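Local coordinates for SCARECROW-LIKE protein 7 (PDB 5HYZ) that binds DNA in vitro through its GRAS domain and probably acts as a homodimeric transcription factor in rice development and abiotic stress resistance, at residues Tyr331-Ala336 with Leu351-Pro356; Tyr89-His94 with Asp337-Asn342; Tyr242-Asn247 with Leu259-Ser264. One frame throughout, in Å; residues are numbered along the deposited sequence.

Interaction 1: Tyr331-Ala336 with Leu351-Pro356; sequences YARSQA and LVELPP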
ATOM      1  N   TYR A 331      -1.007  19.344   4.750  1.00 18.92           N
ATOM      2  CA  TYR A 331      -0.541  17.981   4.876  1.00 24.89           C
ATOM      3  C   TYR A 331      -0.833  17.101   3.649  1.00 29.12           C
ATOM      4  O   TYR A 331      -0.859  15.880   3.755  1.00 23.62           O
ATOM      5  CB  TYR A 331      -1.181  17.335   6.110  1.00 29.06           C
ATOM      6  CG  TYR A 331      -1.025  18.223   7.332  1.00 23.75           C
ATOM      7  CD1 TYR A 331       0.245  18.561   7.814  1.00 22.92           C
ATOM      8  CD2 TYR A 331      -2.118  18.759   7.949  1.00 23.27           C
ATOM      9  CE1 TYR A 331       0.405  19.438   8.913  1.00 22.29           C
ATOM     10  CE2 TYR A 331      -1.970  19.617   9.060  1.00 29.50           C
ATOM     11  CZ  TYR A 331      -0.710  19.952   9.529  1.00 29.09           C
ATOM     12  OH  TYR A 331      -0.517  20.804  10.628  1.00 27.24           O
ATOM     13  N   ALA A 332      -1.031  17.720   2.481  1.00 31.04           N
ATOM     14  CA  ALA A 332      -1.225  16.941   1.253  1.00 23.30           C
ATOM     15  C   ALA A 332       0.097  16.555   0.657  1.00 24.72           C
ATOM     16  O   ALA A 332       0.238  15.446   0.140  1.00 29.91           O
ATOM     17  CB  ALA A 332      -2.063  17.735   0.231  1.00 36.43           C
ATOM     18  N   ARG A 333       1.096  17.425   0.729  1.00 25.22           N
ATOM     19  CA  ARG A 333       2.363  16.988   0.201  1.00 31.90           C
ATOM     20  C   ARG A 333       2.971  15.911   1.108  1.00 30.77           C
ATOM     21  O   ARG A 333       3.565  14.948   0.599  1.00 26.32           O
ATOM     22  CB  ARG A 333       3.342  18.156   0.004  1.00 34.58           C
ATOM     23  CG  ARG A 333       4.673  17.668  -0.544  1.00 48.40           C
ATOM     24  CD  ARG A 333       5.662  18.798  -0.789  1.00 51.38           C
ATOM     25  NE  ARG A 333       5.340  19.541  -2.002  1.00 51.36           N
ATOM     26  CZ  ARG A 333       5.863  19.263  -3.189  1.00 45.18           C
ATOM     27  NH1 ARG A 333       6.714  18.238  -3.315  1.00 40.60           N
ATOM     28  NH2 ARG A 333       5.531  19.995  -4.241  1.00 44.39           N
ATOM     29  N   SER A 334       2.861  16.062   2.438  1.00 23.99           N
ATOM     30  CA  SER A 334       3.417  15.044   3.305  1.00 22.51           C
ATOM     31  C   SER A 334       2.639  13.733   3.084  1.00 17.34           C
ATOM     32  O   SER A 334       3.231  12.658   3.075  1.00 19.83           O
ATOM     33  CB  SER A 334       3.360  15.450   4.801  1.00 18.57           C
ATOM     34  OG  SER A 334       2.069  15.963   5.131  1.00 19.14           O
ATOM     35  N   GLN A 335       1.336  13.795   2.969  1.00 20.68           N
ATOM     36  CA  GLN A 335       0.593  12.531   2.792  1.00 18.97           C
ATOM     37  C   GLN A 335       1.004  11.819   1.502  1.00 18.99           C
ATOM     38  O   GLN A 335       1.144  10.581   1.413  1.00 17.79           O
ATOM     39  CB  GLN A 335      -0.886  12.778   2.755  1.00 19.50           C
ATOM     40  CG  GLN A 335      -1.642  11.529   2.480  1.00 27.26           C
ATOM     41  CD  GLN A 335      -3.099  11.790   2.483  1.00 27.76           C
ATOM     42  OE1 GLN A 335      -3.823  11.237   3.313  1.00 27.94           O
ATOM     43  NE2 GLN A 335      -3.570  12.645   1.527  1.00 31.34           N
ATOM     44  N   ALA A 336       1.220  12.624   0.480  1.00 24.09           N
ATOM     45  CA  ALA A 336       1.697  12.034  -0.780  1.00 25.74           C
ATOM     46  C   ALA A 336       3.126  11.509  -0.721  1.00 25.06           C
ATOM     47  O   ALA A 336       3.406  10.456  -1.278  1.00 22.86           O
ATOM     48  CB  ALA A 336       1.521  13.073  -1.933  1.00 29.67           C
ATOM     49  N   LEU A 351       6.333  14.821  -6.544  1.00 15.64           N
ATOM     50  CA  LEU A 351       5.146  15.694  -6.567  1.00 16.38           C
ATOM     51  C   LEU A 351       5.489  17.010  -7.174  1.00 22.17           C
ATOM     52  O   LEU A 351       6.536  17.585  -6.881  1.00 19.80           O
ATOM     53  CB  LEU A 351       4.598  15.915  -5.142  1.00 17.29           C
ATOM     54  CG  LEU A 351       3.923  14.805  -4.350  1.00 29.32           C
ATOM     55  CD1 LEU A 351       2.891  14.031  -5.200  1.00 25.77           C
ATOM     56  CD2 LEU A 351       4.866  13.831  -3.710  1.00 30.81           C
ATOM     57  N   VAL A 352       4.615  17.515  -8.018  1.00 15.90           N
ATOM     58  CA  VAL A 352       4.797  18.818  -8.694  1.00 18.94           C
ATOM     59  C   VAL A 352       3.595  19.707  -8.495  1.00 23.56           C
ATOM     60  O   VAL A 352       2.452  19.257  -8.694  1.00 21.02           O
ATOM     61  CB  VAL A 352       5.025  18.595 -10.203  1.00 26.62           C
ATOM     62  CG1 VAL A 352       4.896  19.896 -10.981  1.00 30.17           C
ATOM     63  CG2 VAL A 352       6.412  17.950 -10.408  1.00 21.04           C
ATOM     64  N   GLU A 353       3.812  20.952  -8.090  1.00 19.90           N
ATOM     65  CA  GLU A 353       2.680  21.872  -7.948  1.00 24.46           C
ATOM     66  C   GLU A 353       2.392  22.520  -9.288  1.00 26.64           C
ATOM     67  O   GLU A 353       3.315  22.930  -9.995  1.00 23.24           O
ATOM     68  CB  GLU A 353       3.003  22.931  -6.889  1.00 26.47           C
ATOM     69  CG  GLU A 353       3.718  22.381  -5.675  1.00 35.91           C
ATOM     70  CD  GLU A 353       2.772  22.077  -4.566  1.00 42.98           C
ATOM     71  OE1 GLU A 353       1.595  22.486  -4.702  1.00 45.69           O
ATOM     72  OE2 GLU A 353       3.185  21.419  -3.572  1.00 48.49           O
ATOM     73  N   LEU A 354       1.134  22.617  -9.685  1.00 19.28           N
ATOM     74  CA  LEU A 354       0.788  23.365 -10.898  1.00 16.37           C
ATOM     75  C   LEU A 354      -0.180  24.456 -10.482  1.00 21.50           C
ATOM     76  O   LEU A 354      -1.027  24.253  -9.603  1.00 19.19           O
ATOM     77  CB  LEU A 354       0.164  22.469 -11.990  1.00 18.73           C
ATOM     78  CG  LEU A 354       0.975  21.251 -12.383  1.00 22.01           C
ATOM     79  CD1 LEU A 354       0.152  20.307 -13.237  1.00 22.73           C
ATOM     80  CD2 LEU A 354       2.211  21.682 -13.145  1.00 30.19           C
ATOM     81  N   PRO A 355      -0.085  25.646 -11.108  1.00 22.23           N
ATOM     82  CA  PRO A 355      -0.901  26.759 -10.616  1.00 20.19           C
ATOM     83  C   PRO A 355      -2.347  26.721 -11.047  1.00 18.48           C
ATOM     84  O   PRO A 355      -2.655  26.258 -12.123  1.00 18.73           O
ATOM     85  CB  PRO A 355      -0.194  27.998 -11.233  1.00 22.38           C
ATOM     86  CG  PRO A 355       0.390  27.472 -12.486  1.00 23.57           C
ATOM     87  CD  PRO A 355       0.892  26.081 -12.131  1.00 26.63           C
ATOM     88  N   PRO A 356      -3.246  27.292 -10.243  1.00 19.17           N
ATOM     89  CA  PRO A 356      -2.991  27.934  -8.938  1.00 19.75           C
ATOM     90  C   PRO A 356      -2.934  26.971  -7.739  1.00 22.50           C
ATOM     91  O   PRO A 356      -2.247  27.217  -6.740  1.00 24.18           O
ATOM     92  CB  PRO A 356      -4.188  28.859  -8.769  1.00 23.01           C
ATOM     93  CG  PRO A 356      -5.280  28.230  -9.595  1.00 25.06           C
ATOM     94  CD  PRO A 356      -4.587  27.579 -10.770  1.00 21.48           C
TER
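Helix 332-336 and strand 351-354 run roughly antiparallel, 152° between their directions and 10.2 Å apart at closest approach, with the CA atoms of Arg333 and Leu351 nearest. This is helix-on-sheet packing in the Rossmann-like part of the GRAS domain, within the predicted SAW region: the strand pairs with strand 358-363, and the helix rests against it at Leu351 and Glu353. The buried end is apolar. Ala336 CB points at the branched end of Leu351 and touches CD1 at 3.7 Å, with CG and CD2 only slightly farther, so the methyl sits against the whole isopropyl group. Phe92 of helix 89-104 closes over both residues. Toward the surface, the Arg333 side chain starts extended, CG anti to the backbone N (chi1 180°), then bends at chi3. One face of its guanidinium thereby lies over Leu351 CB, with NH1 3.6 Å from that carbon. The group's edge turns to Glu353, whose chain folds back at chi2 to form a salt bridge. A single carboxylate oxygen takes both donors: Arg333 NE reaches OE2 weakly, whereas Arg333 NH2 donates to Glu353 OE2 at 2.8 Å, on the anti side of the carboxylate and 20° out of its plane.

Interaction 2: Tyr89-His94 with Asp337-Asn342; sequences YSKFAH and DLLLWN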
ATOM      1  N   TYR A  89      -0.786   5.735  -8.653  1.00 18.11           N
ATOM      2  CA  TYR A  89      -1.720   6.712  -9.231  1.00 19.16           C
ATOM      3  C   TYR A  89      -3.065   6.808  -8.517  1.00 13.39           C
ATOM      4  O   TYR A  89      -3.441   7.912  -8.065  1.00 14.05           O
ATOM      5  CB  TYR A  89      -1.947   6.411 -10.739  1.00 19.58           C
ATOM      6  CG  TYR A  89      -0.633   6.411 -11.539  1.00 20.86           C
ATOM      7  CD1 TYR A  89       0.165   7.536 -11.589  1.00 27.20           C
ATOM      8  CD2 TYR A  89      -0.211   5.278 -12.229  1.00 23.97           C
ATOM      9  CE1 TYR A  89       1.390   7.538 -12.286  1.00 25.15           C
ATOM     10  CE2 TYR A  89       1.006   5.271 -12.948  1.00 22.25           C
ATOM     11  CZ  TYR A  89       1.786   6.389 -12.969  1.00 19.19           C
ATOM     12  OH  TYR A  89       2.984   6.419 -13.677  1.00 24.66           O
ATOM     13  N   SER A  90      -3.794   5.699  -8.382  1.00 19.23           N
ATOM     14  CA  SER A  90      -5.119   5.811  -7.801  1.00 21.42           C
ATOM     15  C   SER A  90      -5.045   6.126  -6.308  1.00 17.90           C
ATOM     16  O   SER A  90      -5.864   6.883  -5.791  1.00 15.70           O
ATOM     17  CB  SER A  90      -5.977   4.531  -8.056  1.00 24.65           C
ATOM     18  OG  SER A  90      -5.415   3.415  -7.358  1.00 36.90           O
ATOM     19  N   LYS A  91      -4.054   5.602  -5.599  1.00 13.73           N
ATOM     20  CA  LYS A  91      -3.980   5.874  -4.200  1.00 14.53           C
ATOM     21  C   LYS A  91      -3.665   7.355  -3.978  1.00 13.73           C
ATOM     22  O   LYS A  91      -4.222   7.997  -3.079  1.00 12.60           O
ATOM     23  CB  LYS A  91      -2.917   4.960  -3.514  1.00 19.29           C
ATOM     24  CG  LYS A  91      -2.998   5.031  -1.981  1.00 30.34           C
ATOM     25  CD  LYS A  91      -2.477   3.770  -1.269  1.00 42.02           C
ATOM     26  CE  LYS A  91      -2.765   3.797   0.253  1.00 46.64           C
ATOM     27  NZ  LYS A  91      -1.583   3.375   1.119  1.00 47.02           N
ATOM     28  N   PHE A  92      -2.730   7.879  -4.778  1.00 12.57           N
ATOM     29  CA  PHE A  92      -2.406   9.308  -4.703  1.00 12.80           C
ATOM     30  C   PHE A  92      -3.653  10.161  -4.861  1.00 12.49           C
ATOM     31  O   PHE A  92      -3.971  11.087  -4.118  1.00 11.97           O
ATOM     32  CB  PHE A  92      -1.445   9.669  -5.816  1.00 10.59           C
ATOM     33  CG  PHE A  92      -1.324  11.166  -6.019  1.00 14.36           C
ATOM     34  CD1 PHE A  92      -0.639  11.959  -5.097  1.00 16.42           C
ATOM     35  CD2 PHE A  92      -1.893  11.754  -7.128  1.00 12.58           C
ATOM     36  CE1 PHE A  92      -0.558  13.337  -5.285  1.00 19.36           C
ATOM     37  CE2 PHE A  92      -1.823  13.166  -7.307  1.00 12.23           C
ATOM     38  CZ  PHE A  92      -1.165  13.926  -6.394  1.00 16.66           C
ATOM     39  N   ALA A  93      -4.373   9.802  -5.902  1.00 10.41           N
ATOM     40  CA  ALA A  93      -5.551  10.630  -6.190  1.00 13.24           C
ATOM     41  C   ALA A  93      -6.591  10.556  -5.059  1.00  9.75           C
ATOM     42  O   ALA A  93      -7.079  11.576  -4.514  1.00 12.61           O
ATOM     43  CB  ALA A  93      -6.144  10.125  -7.512  1.00 15.89           C
ATOM     44  N   HIS A  94      -6.943   9.334  -4.685  1.00 12.12           N
ATOM     45  CA  HIS A  94      -7.928   9.165  -3.584  1.00 12.97           C
ATOM     46  C   HIS A  94      -7.556   9.807  -2.279  1.00 13.60           C
ATOM     47  O   HIS A  94      -8.367  10.430  -1.628  1.00 12.61           O
ATOM     48  CB  HIS A  94      -8.127   7.656  -3.285  1.00 18.45           C
ATOM     49  CG  HIS A  94      -8.731   6.928  -4.421  1.00 19.34           C
ATOM     50  ND1 HIS A  94      -8.712   5.544  -4.519  1.00 23.27           N
ATOM     51  CD2 HIS A  94      -9.384   7.385  -5.520  1.00 22.45           C
ATOM     52  CE1 HIS A  94      -9.333   5.188  -5.633  1.00 22.23           C
ATOM     53  NE2 HIS A  94      -9.755   6.282  -6.251  1.00 25.26           N
ATOM     54  N   ASP A 337       4.038  12.178   0.007  1.00 20.81           N
ATOM     55  CA  ASP A 337       5.349  11.599   0.283  1.00 22.00           C
ATOM     56  C   ASP A 337       5.302  10.343   1.082  1.00 23.36           C
ATOM     57  O   ASP A 337       6.055   9.415   0.850  1.00 24.18           O
ATOM     58  CB  ASP A 337       6.218  12.616   1.014  1.00 31.32           C
ATOM     59  CG  ASP A 337       7.175  13.329   0.084  1.00 41.31           C
ATOM     60  OD1 ASP A 337       7.153  13.062  -1.148  1.00 50.98           O
ATOM     61  OD2 ASP A 337       7.961  14.164   0.576  1.00 50.54           O
ATOM     62  N   LEU A 338       4.372  10.271   2.026  1.00 16.89           N
ATOM     63  CA  LEU A 338       4.246   9.071   2.809  1.00 15.14           C
ATOM     64  C   LEU A 338       3.848   7.922   1.902  1.00 19.79           C
ATOM     65  O   LEU A 338       4.354   6.801   1.996  1.00 18.05           O
ATOM     66  CB  LEU A 338       3.210   9.277   3.922  1.00 16.23           C
ATOM     67  CG  LEU A 338       2.861   8.052   4.744  1.00 17.27           C
ATOM     68  CD1 LEU A 338       4.117   7.379   5.342  1.00 21.32           C
ATOM     69  CD2 LEU A 338       1.828   8.333   5.855  1.00 18.80           C
ATOM     70  N   LEU A 339       2.919   8.186   0.980  1.00 16.15           N
ATOM     71  CA  LEU A 339       2.457   7.117   0.122  1.00 15.62           C
ATOM     72  C   LEU A 339       3.624   6.599  -0.723  1.00 22.61           C
ATOM     73  O   LEU A 339       3.724   5.412  -1.010  1.00 20.89           O
ATOM     74  CB  LEU A 339       1.296   7.681  -0.758  1.00 22.46           C
ATOM     75  CG  LEU A 339       1.222   6.910  -2.054  1.00 27.65           C
ATOM     76  CD1 LEU A 339       0.566   5.574  -1.718  1.00 30.52           C
ATOM     77  CD2 LEU A 339       0.470   7.713  -3.096  1.00 20.90           C
ATOM     78  N   LEU A 340       4.561   7.477  -1.060  1.00 18.19           N
ATOM     79  CA  LEU A 340       5.632   7.106  -1.971  1.00 22.26           C
ATOM     80  C   LEU A 340       6.846   6.517  -1.231  1.00 25.75           C
ATOM     81  O   LEU A 340       7.856   6.161  -1.854  1.00 23.74           O
ATOM     82  CB  LEU A 340       6.079   8.341  -2.787  1.00 23.08           C
ATOM     83  CG  LEU A 340       5.051   8.913  -3.793  1.00 23.00           C
ATOM     84  CD1 LEU A 340       5.580  10.188  -4.448  1.00 21.65           C
ATOM     85  CD2 LEU A 340       4.685   7.843  -4.851  1.00 22.21           C
ATOM     86  N   TRP A 341       6.753   6.443   0.094  1.00 19.56           N
ATOM     87  CA  TRP A 341       7.936   6.143   0.912  1.00 19.68           C
ATOM     88  C   TRP A 341       8.649   4.879   0.495  1.00 28.80           C
ATOM     89  O   TRP A 341       9.884   4.853   0.442  1.00 30.64           O
ATOM     90  CB  TRP A 341       7.547   6.025   2.389  1.00 20.10           C
ATOM     91  CG  TRP A 341       8.692   6.074   3.364  1.00 23.25           C
ATOM     92  CD1 TRP A 341       9.428   5.020   3.808  1.00 21.16           C
ATOM     93  CD2 TRP A 341       9.175   7.242   4.083  1.00 18.39           C
ATOM     94  NE1 TRP A 341      10.360   5.460   4.738  1.00 22.04           N
ATOM     95  CE2 TRP A 341      10.202   6.805   4.945  1.00 20.63           C
ATOM     96  CE3 TRP A 341       8.831   8.589   4.072  1.00 17.52           C
ATOM     97  CZ2 TRP A 341      10.900   7.673   5.789  1.00 18.90           C
ATOM     98  CZ3 TRP A 341       9.529   9.454   4.917  1.00 21.59           C
ATOM     99  CH2 TRP A 341      10.544   9.002   5.737  1.00 18.10           C
ATOM    100  N   ASN A 342       7.902   3.823   0.203  1.00 27.37           N
ATOM    101  CA  ASN A 342       8.572   2.559  -0.143  1.00 34.60           C
ATOM    102  C   ASN A 342       9.002   2.353  -1.605  1.00 36.78           C
ATOM    103  O   ASN A 342       9.615   1.323  -1.942  1.00 40.75           O
ATOM    104  CB  ASN A 342       7.679   1.380   0.259  1.00 37.69           C
ATOM    105  CG  ASN A 342       7.862   1.003   1.709  1.00 45.17           C
ATOM    106  OD1 ASN A 342       8.905   1.318   2.319  1.00 39.03           O
ATOM    107  ND2 ASN A 342       6.851   0.342   2.287  1.00 40.95           N
TER
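A small apolar helix-helix contact, with Leu339 as its centre, joins the start of helix 89-104 to the C-terminal end of helix 332-339, bringing the predicted VHIID and SAW regions together. No hydrogen bond crosses it. The Leu339 side chain points toward the other helix with CG roughly anti to the backbone N (chi1 153°), which carries both methyls out to that helix. Leu339 CD1 lies alongside the aliphatic chain of Lys91, 3.6 Å from both Lys91 CG and CD, the two side chains running antiparallel. Leu339 CD2 instead presses on the helix backbone, 3.6 Å from Phe92 N, and meets Phe92 CB at 3.9 Å. The leucine fork thus straddles the step from Lys91 to Phe92, and it is the root of the phenylalanine that takes part. The Phe92 ring turns to the sheet, where Leu359, Leu361 and Val371 receive it. On the other flank Lys91 is exposed, and its NZ lies close to the like-charged NZ of Lys91 of the second subunit. Trp341 and Asn342 also reach across: the Trp341 ring makes a cation-pi contact with Arg166 of the second subunit, and Asn342 O accepts a hydrogen bond from Lys81 of that subunit. Such side-by-side packing of two helices over one face of the beta-sheet is the layered arrangement of a Rossmann-type alpha/beta fold, set here beside the dimer interface.

Interaction 3: Tyr242-Asn247 with Leu259-Ser264; sequences YEVSLN and LSYYRS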
ATOM      1  N   TYR A 242      -6.142  13.099 -15.686  1.00 13.06           N
ATOM      2  CA  TYR A 242      -4.884  12.849 -16.419  1.00 15.84           C
ATOM      3  C   TYR A 242      -4.311  14.163 -16.939  1.00 16.93           C
ATOM      4  O   TYR A 242      -5.039  14.989 -17.511  1.00 15.83           O
ATOM      5  CB  TYR A 242      -5.150  11.901 -17.589  1.00 18.66           C
ATOM      6  CG  TYR A 242      -5.726  10.554 -17.159  1.00 25.38           C
ATOM      7  CD1 TYR A 242      -4.951   9.647 -16.459  1.00 26.29           C
ATOM      8  CD2 TYR A 242      -7.047  10.210 -17.462  1.00 29.21           C
ATOM      9  CE1 TYR A 242      -5.455   8.383 -16.068  1.00 28.83           C
ATOM     10  CE2 TYR A 242      -7.572   8.957 -17.085  1.00 23.14           C
ATOM     11  CZ  TYR A 242      -6.761   8.048 -16.403  1.00 31.17           C
ATOM     12  OH  TYR A 242      -7.279   6.832 -16.036  1.00 33.00           O
ATOM     13  N   GLU A 243      -3.012  14.349 -16.791  1.00 15.41           N
ATOM     14  CA  GLU A 243      -2.439  15.652 -17.091  1.00 15.44           C
ATOM     15  C   GLU A 243      -1.900  15.635 -18.499  1.00 17.58           C
ATOM     16  O   GLU A 243      -0.682  15.482 -18.683  1.00 15.66           O
ATOM     17  CB  GLU A 243      -1.327  15.968 -16.058  1.00 15.44           C
ATOM     18  CG  GLU A 243      -0.702  17.343 -16.175  1.00 18.52           C
ATOM     19  CD  GLU A 243      -1.714  18.437 -16.033  1.00 21.40           C
ATOM     20  OE1 GLU A 243      -2.536  18.397 -15.077  1.00 20.01           O
ATOM     21  OE2 GLU A 243      -1.701  19.356 -16.872  1.00 22.19           O
ATOM     22  N   VAL A 244      -2.790  15.762 -19.492  1.00 12.99           N
ATOM     23  CA  VAL A 244      -2.280  15.696 -20.894  1.00 14.57           C
ATOM     24  C   VAL A 244      -3.304  16.416 -21.751  1.00 15.13           C
ATOM     25  O   VAL A 244      -4.493  16.269 -21.505  1.00 16.11           O
ATOM     26  CB  VAL A 244      -2.018  14.228 -21.364  1.00 14.00           C
ATOM     27  CG1 VAL A 244      -3.306  13.409 -21.337  1.00 15.99           C
ATOM     28  CG2 VAL A 244      -1.366  14.250 -22.786  1.00 15.43           C
ATOM     29  N   SER A 245      -2.832  17.262 -22.687  1.00 15.79           N
ATOM     30  CA  SER A 245      -3.733  18.098 -23.456  1.00 14.00           C
ATOM     31  C   SER A 245      -4.128  17.377 -24.766  1.00 17.55           C
ATOM     32  O   SER A 245      -3.397  17.429 -25.763  1.00 19.09           O
ATOM     33  CB  SER A 245      -3.050  19.465 -23.771  1.00 17.49           C
ATOM     34  OG  SER A 245      -3.995  20.299 -24.451  1.00 21.08           O
ATOM     35  N   LEU A 246      -5.256  16.684 -24.737  1.00 18.13           N
ATOM     36  CA  LEU A 246      -5.699  15.891 -25.875  1.00 18.34           C
ATOM     37  C   LEU A 246      -7.118  16.270 -26.221  1.00 22.14           C
ATOM     38  O   LEU A 246      -7.965  15.407 -26.422  1.00 22.17           O
ATOM     39  CB  LEU A 246      -5.623  14.399 -25.566  1.00 17.88           C
ATOM     40  CG  LEU A 246      -4.253  13.905 -25.152  1.00 19.71           C
ATOM     41  CD1 LEU A 246      -4.253  12.407 -24.858  1.00 18.85           C
ATOM     42  CD2 LEU A 246      -3.197  14.175 -26.258  1.00 17.71           C
ATOM     43  N   ASN A 247      -7.425  17.560 -26.237  1.00 22.17           N
ATOM     44  CA  ASN A 247      -8.812  17.938 -26.475  1.00 26.26           C
ATOM     45  C   ASN A 247      -8.910  18.710 -27.788  1.00 28.52           C
ATOM     46  O   ASN A 247      -9.087  18.105 -28.842  1.00 30.62           O
ATOM     47  CB  ASN A 247      -9.394  18.765 -25.333  1.00 25.66           C
ATOM     48  CG  ASN A 247     -10.909  18.917 -25.464  1.00 30.22           C
ATOM     49  OD1 ASN A 247     -11.557  18.158 -26.208  1.00 35.29           O
ATOM     50  ND2 ASN A 247     -11.485  19.871 -24.743  1.00 29.30           N
ATOM     51  N   LEU A 259       2.320  11.171 -26.987  1.00 18.54           N
ATOM     52  CA  LEU A 259       3.532  10.342 -26.983  1.00 19.56           C
ATOM     53  C   LEU A 259       4.377  10.593 -25.746  1.00 20.46           C
ATOM     54  O   LEU A 259       4.861   9.675 -25.112  1.00 19.78           O
ATOM     55  CB  LEU A 259       4.371  10.581 -28.245  1.00 20.24           C
ATOM     56  CG  LEU A 259       5.490   9.555 -28.427  1.00 21.83           C
ATOM     57  CD1 LEU A 259       4.904   8.170 -28.758  1.00 20.91           C
ATOM     58  CD2 LEU A 259       6.406  10.051 -29.527  1.00 25.01           C
ATOM     59  N   SER A 260       4.512  11.859 -25.366  1.00 21.11           N
ATOM     60  CA  SER A 260       5.294  12.168 -24.167  1.00 20.72           C
ATOM     61  C   SER A 260       4.637  11.643 -22.859  1.00 23.39           C
ATOM     62  O   SER A 260       5.276  11.023 -21.978  1.00 20.53           O
ATOM     63  CB  SER A 260       5.487  13.685 -24.084  1.00 23.58           C
ATOM     64  OG  SER A 260       5.947  13.995 -22.787  1.00 33.20           O
ATOM     65  N   TYR A 261       3.333  11.880 -22.760  1.00 19.59           N
ATOM     66  CA  TYR A 261       2.546  11.377 -21.629  1.00 20.07           C
ATOM     67  C   TYR A 261       2.619   9.835 -21.474  1.00 20.35           C
ATOM     68  O   TYR A 261       2.957   9.263 -20.402  1.00 19.00           O
ATOM     69  CB  TYR A 261       1.111  11.854 -21.821  1.00 17.83           C
ATOM     70  CG  TYR A 261       0.111  11.300 -20.844  1.00 17.47           C
ATOM     71  CD1 TYR A 261       0.045  11.731 -19.499  1.00 23.55           C
ATOM     72  CD2 TYR A 261      -0.789  10.375 -21.265  1.00 23.45           C
ATOM     73  CE1 TYR A 261      -0.903  11.161 -18.640  1.00 20.53           C
ATOM     74  CE2 TYR A 261      -1.734   9.849 -20.420  1.00 27.50           C
ATOM     75  CZ  TYR A 261      -1.777  10.236 -19.129  1.00 21.86           C
ATOM     76  OH  TYR A 261      -2.778   9.603 -18.418  1.00 33.48           O
ATOM     77  N   TYR A 262       2.313   9.130 -22.562  1.00 17.61           N
ATOM     78  CA  TYR A 262       2.337   7.673 -22.487  1.00 17.95           C
ATOM     79  C   TYR A 262       3.768   7.135 -22.331  1.00 18.30           C
ATOM     80  O   TYR A 262       3.963   6.074 -21.751  1.00 18.67           O
ATOM     81  CB  TYR A 262       1.608   7.070 -23.719  1.00 16.25           C
ATOM     82  CG  TYR A 262       0.112   7.094 -23.471  1.00 16.48           C
ATOM     83  CD1 TYR A 262      -0.466   6.225 -22.545  1.00 18.22           C
ATOM     84  CD2 TYR A 262      -0.709   8.050 -24.090  1.00 16.46           C
ATOM     85  CE1 TYR A 262      -1.815   6.303 -22.255  1.00 19.05           C
ATOM     86  CE2 TYR A 262      -2.037   8.104 -23.836  1.00 20.58           C
ATOM     87  CZ  TYR A 262      -2.586   7.222 -22.891  1.00 20.85           C
ATOM     88  OH  TYR A 262      -3.913   7.290 -22.578  1.00 21.43           O
ATOM     89  N   ARG A 263       4.773   7.859 -22.814  1.00 18.84           N
ATOM     90  CA  ARG A 263       6.155   7.419 -22.556  1.00 22.03           C
ATOM     91  C   ARG A 263       6.408   7.331 -21.050  1.00 21.45           C
ATOM     92  O   ARG A 263       6.909   6.319 -20.550  1.00 22.07           O
ATOM     93  CB  ARG A 263       7.180   8.373 -23.188  1.00 25.12           C
ATOM     94  CG  ARG A 263       8.609   7.810 -23.105  1.00 27.65           C
ATOM     95  CD  ARG A 263       9.704   8.823 -23.396  1.00 35.31           C
ATOM     96  NE  ARG A 263       9.809   9.840 -22.351  1.00 51.43           N
ATOM     97  CZ  ARG A 263      10.682  10.850 -22.360  1.00 59.47           C
ATOM     98  NH1 ARG A 263      11.560  10.995 -23.363  1.00 56.53           N
ATOM     99  NH2 ARG A 263      10.678  11.723 -21.356  1.00 62.96           N
ATOM    100  N   SER A 264       5.996   8.368 -20.319  1.00 21.50           N
ATOM    101  CA  SER A 264       6.135   8.300 -18.845  1.00 23.84           C
ATOM    102  C   SER A 264       5.348   7.139 -18.232  1.00 21.88           C
ATOM    103  O   SER A 264       5.910   6.391 -17.398  1.00 22.31           O
ATOM    104  CB  SER A 264       5.701   9.633 -18.194  1.00 23.86           C
ATOM    105  OG  SER A 264       6.395  10.690 -18.808  1.00 29.15           O
TER
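Val244 packs squarely on the Tyr261 ring, and this is the dense part of the contact. Val244 CG1 stands 3.9 Å from the centroid of the Tyr261 ring and only 7° off the normal, a CH-pi contact over the centre of the face. The other methyl, CG2, lies anti to the backbone N of Val244 and reaches back to Tyr261 CB at 3.6 Å, so the two branches span the tyrosine from its root to its ring. At the far end of that ring, Tyr242 CB meets Tyr261 CZ at 4.1 Å. The two tyrosine side chains cross at a slant. The chain bends between these partners: Glu243 is the centre of an inverse gamma turn, closed by a weak bond from Val244 N to Tyr242 O at 3.1 Å. The turn starts at the last residue of strand 236-242 of the Rossmann-like sheet and begins the loop leading to helix 251-272, in the predicted PFYRE region, so the helix packs back on the exit of its own strand. Glu243 itself sends its carboxylate away from the helix, to Thr370 OG1 and Ser311 N. The contact is looser beyond Val244: Leu246 points toward the helix, but Leu246 CD1 stops 4.9 Å from Tyr262 CE2. Ser245 is partly exposed, its carbonyl oxygen bonded to Asn257 ND2.

In the fold
Interactions 1 and 2 form one continuous patch, their centres 11 Å apart. They share helix 332-339, and their segments alternate along the chain. Leu351 of interaction 1 makes most of the join: Leu351 CD1 lies 3.5 Å from Phe92 CE1, and Leu351 CD2 is 3.8 Å from Leu340 CD1. Ala336 CB adds a contact to Phe92 CE1 at 4.0 Å. Both contacts also border the second subunit, whereas no other chain of the assembly touches interaction 3. Its centre lies about 20 Å from each of the other two. Between interactions 1 and 3 there is nonetheless a packing contact, Leu354 CD1 to Glu243 OE1 at 3.8 Å, while interactions 2 and 3 stay about 5 Å apart at their nearest atoms.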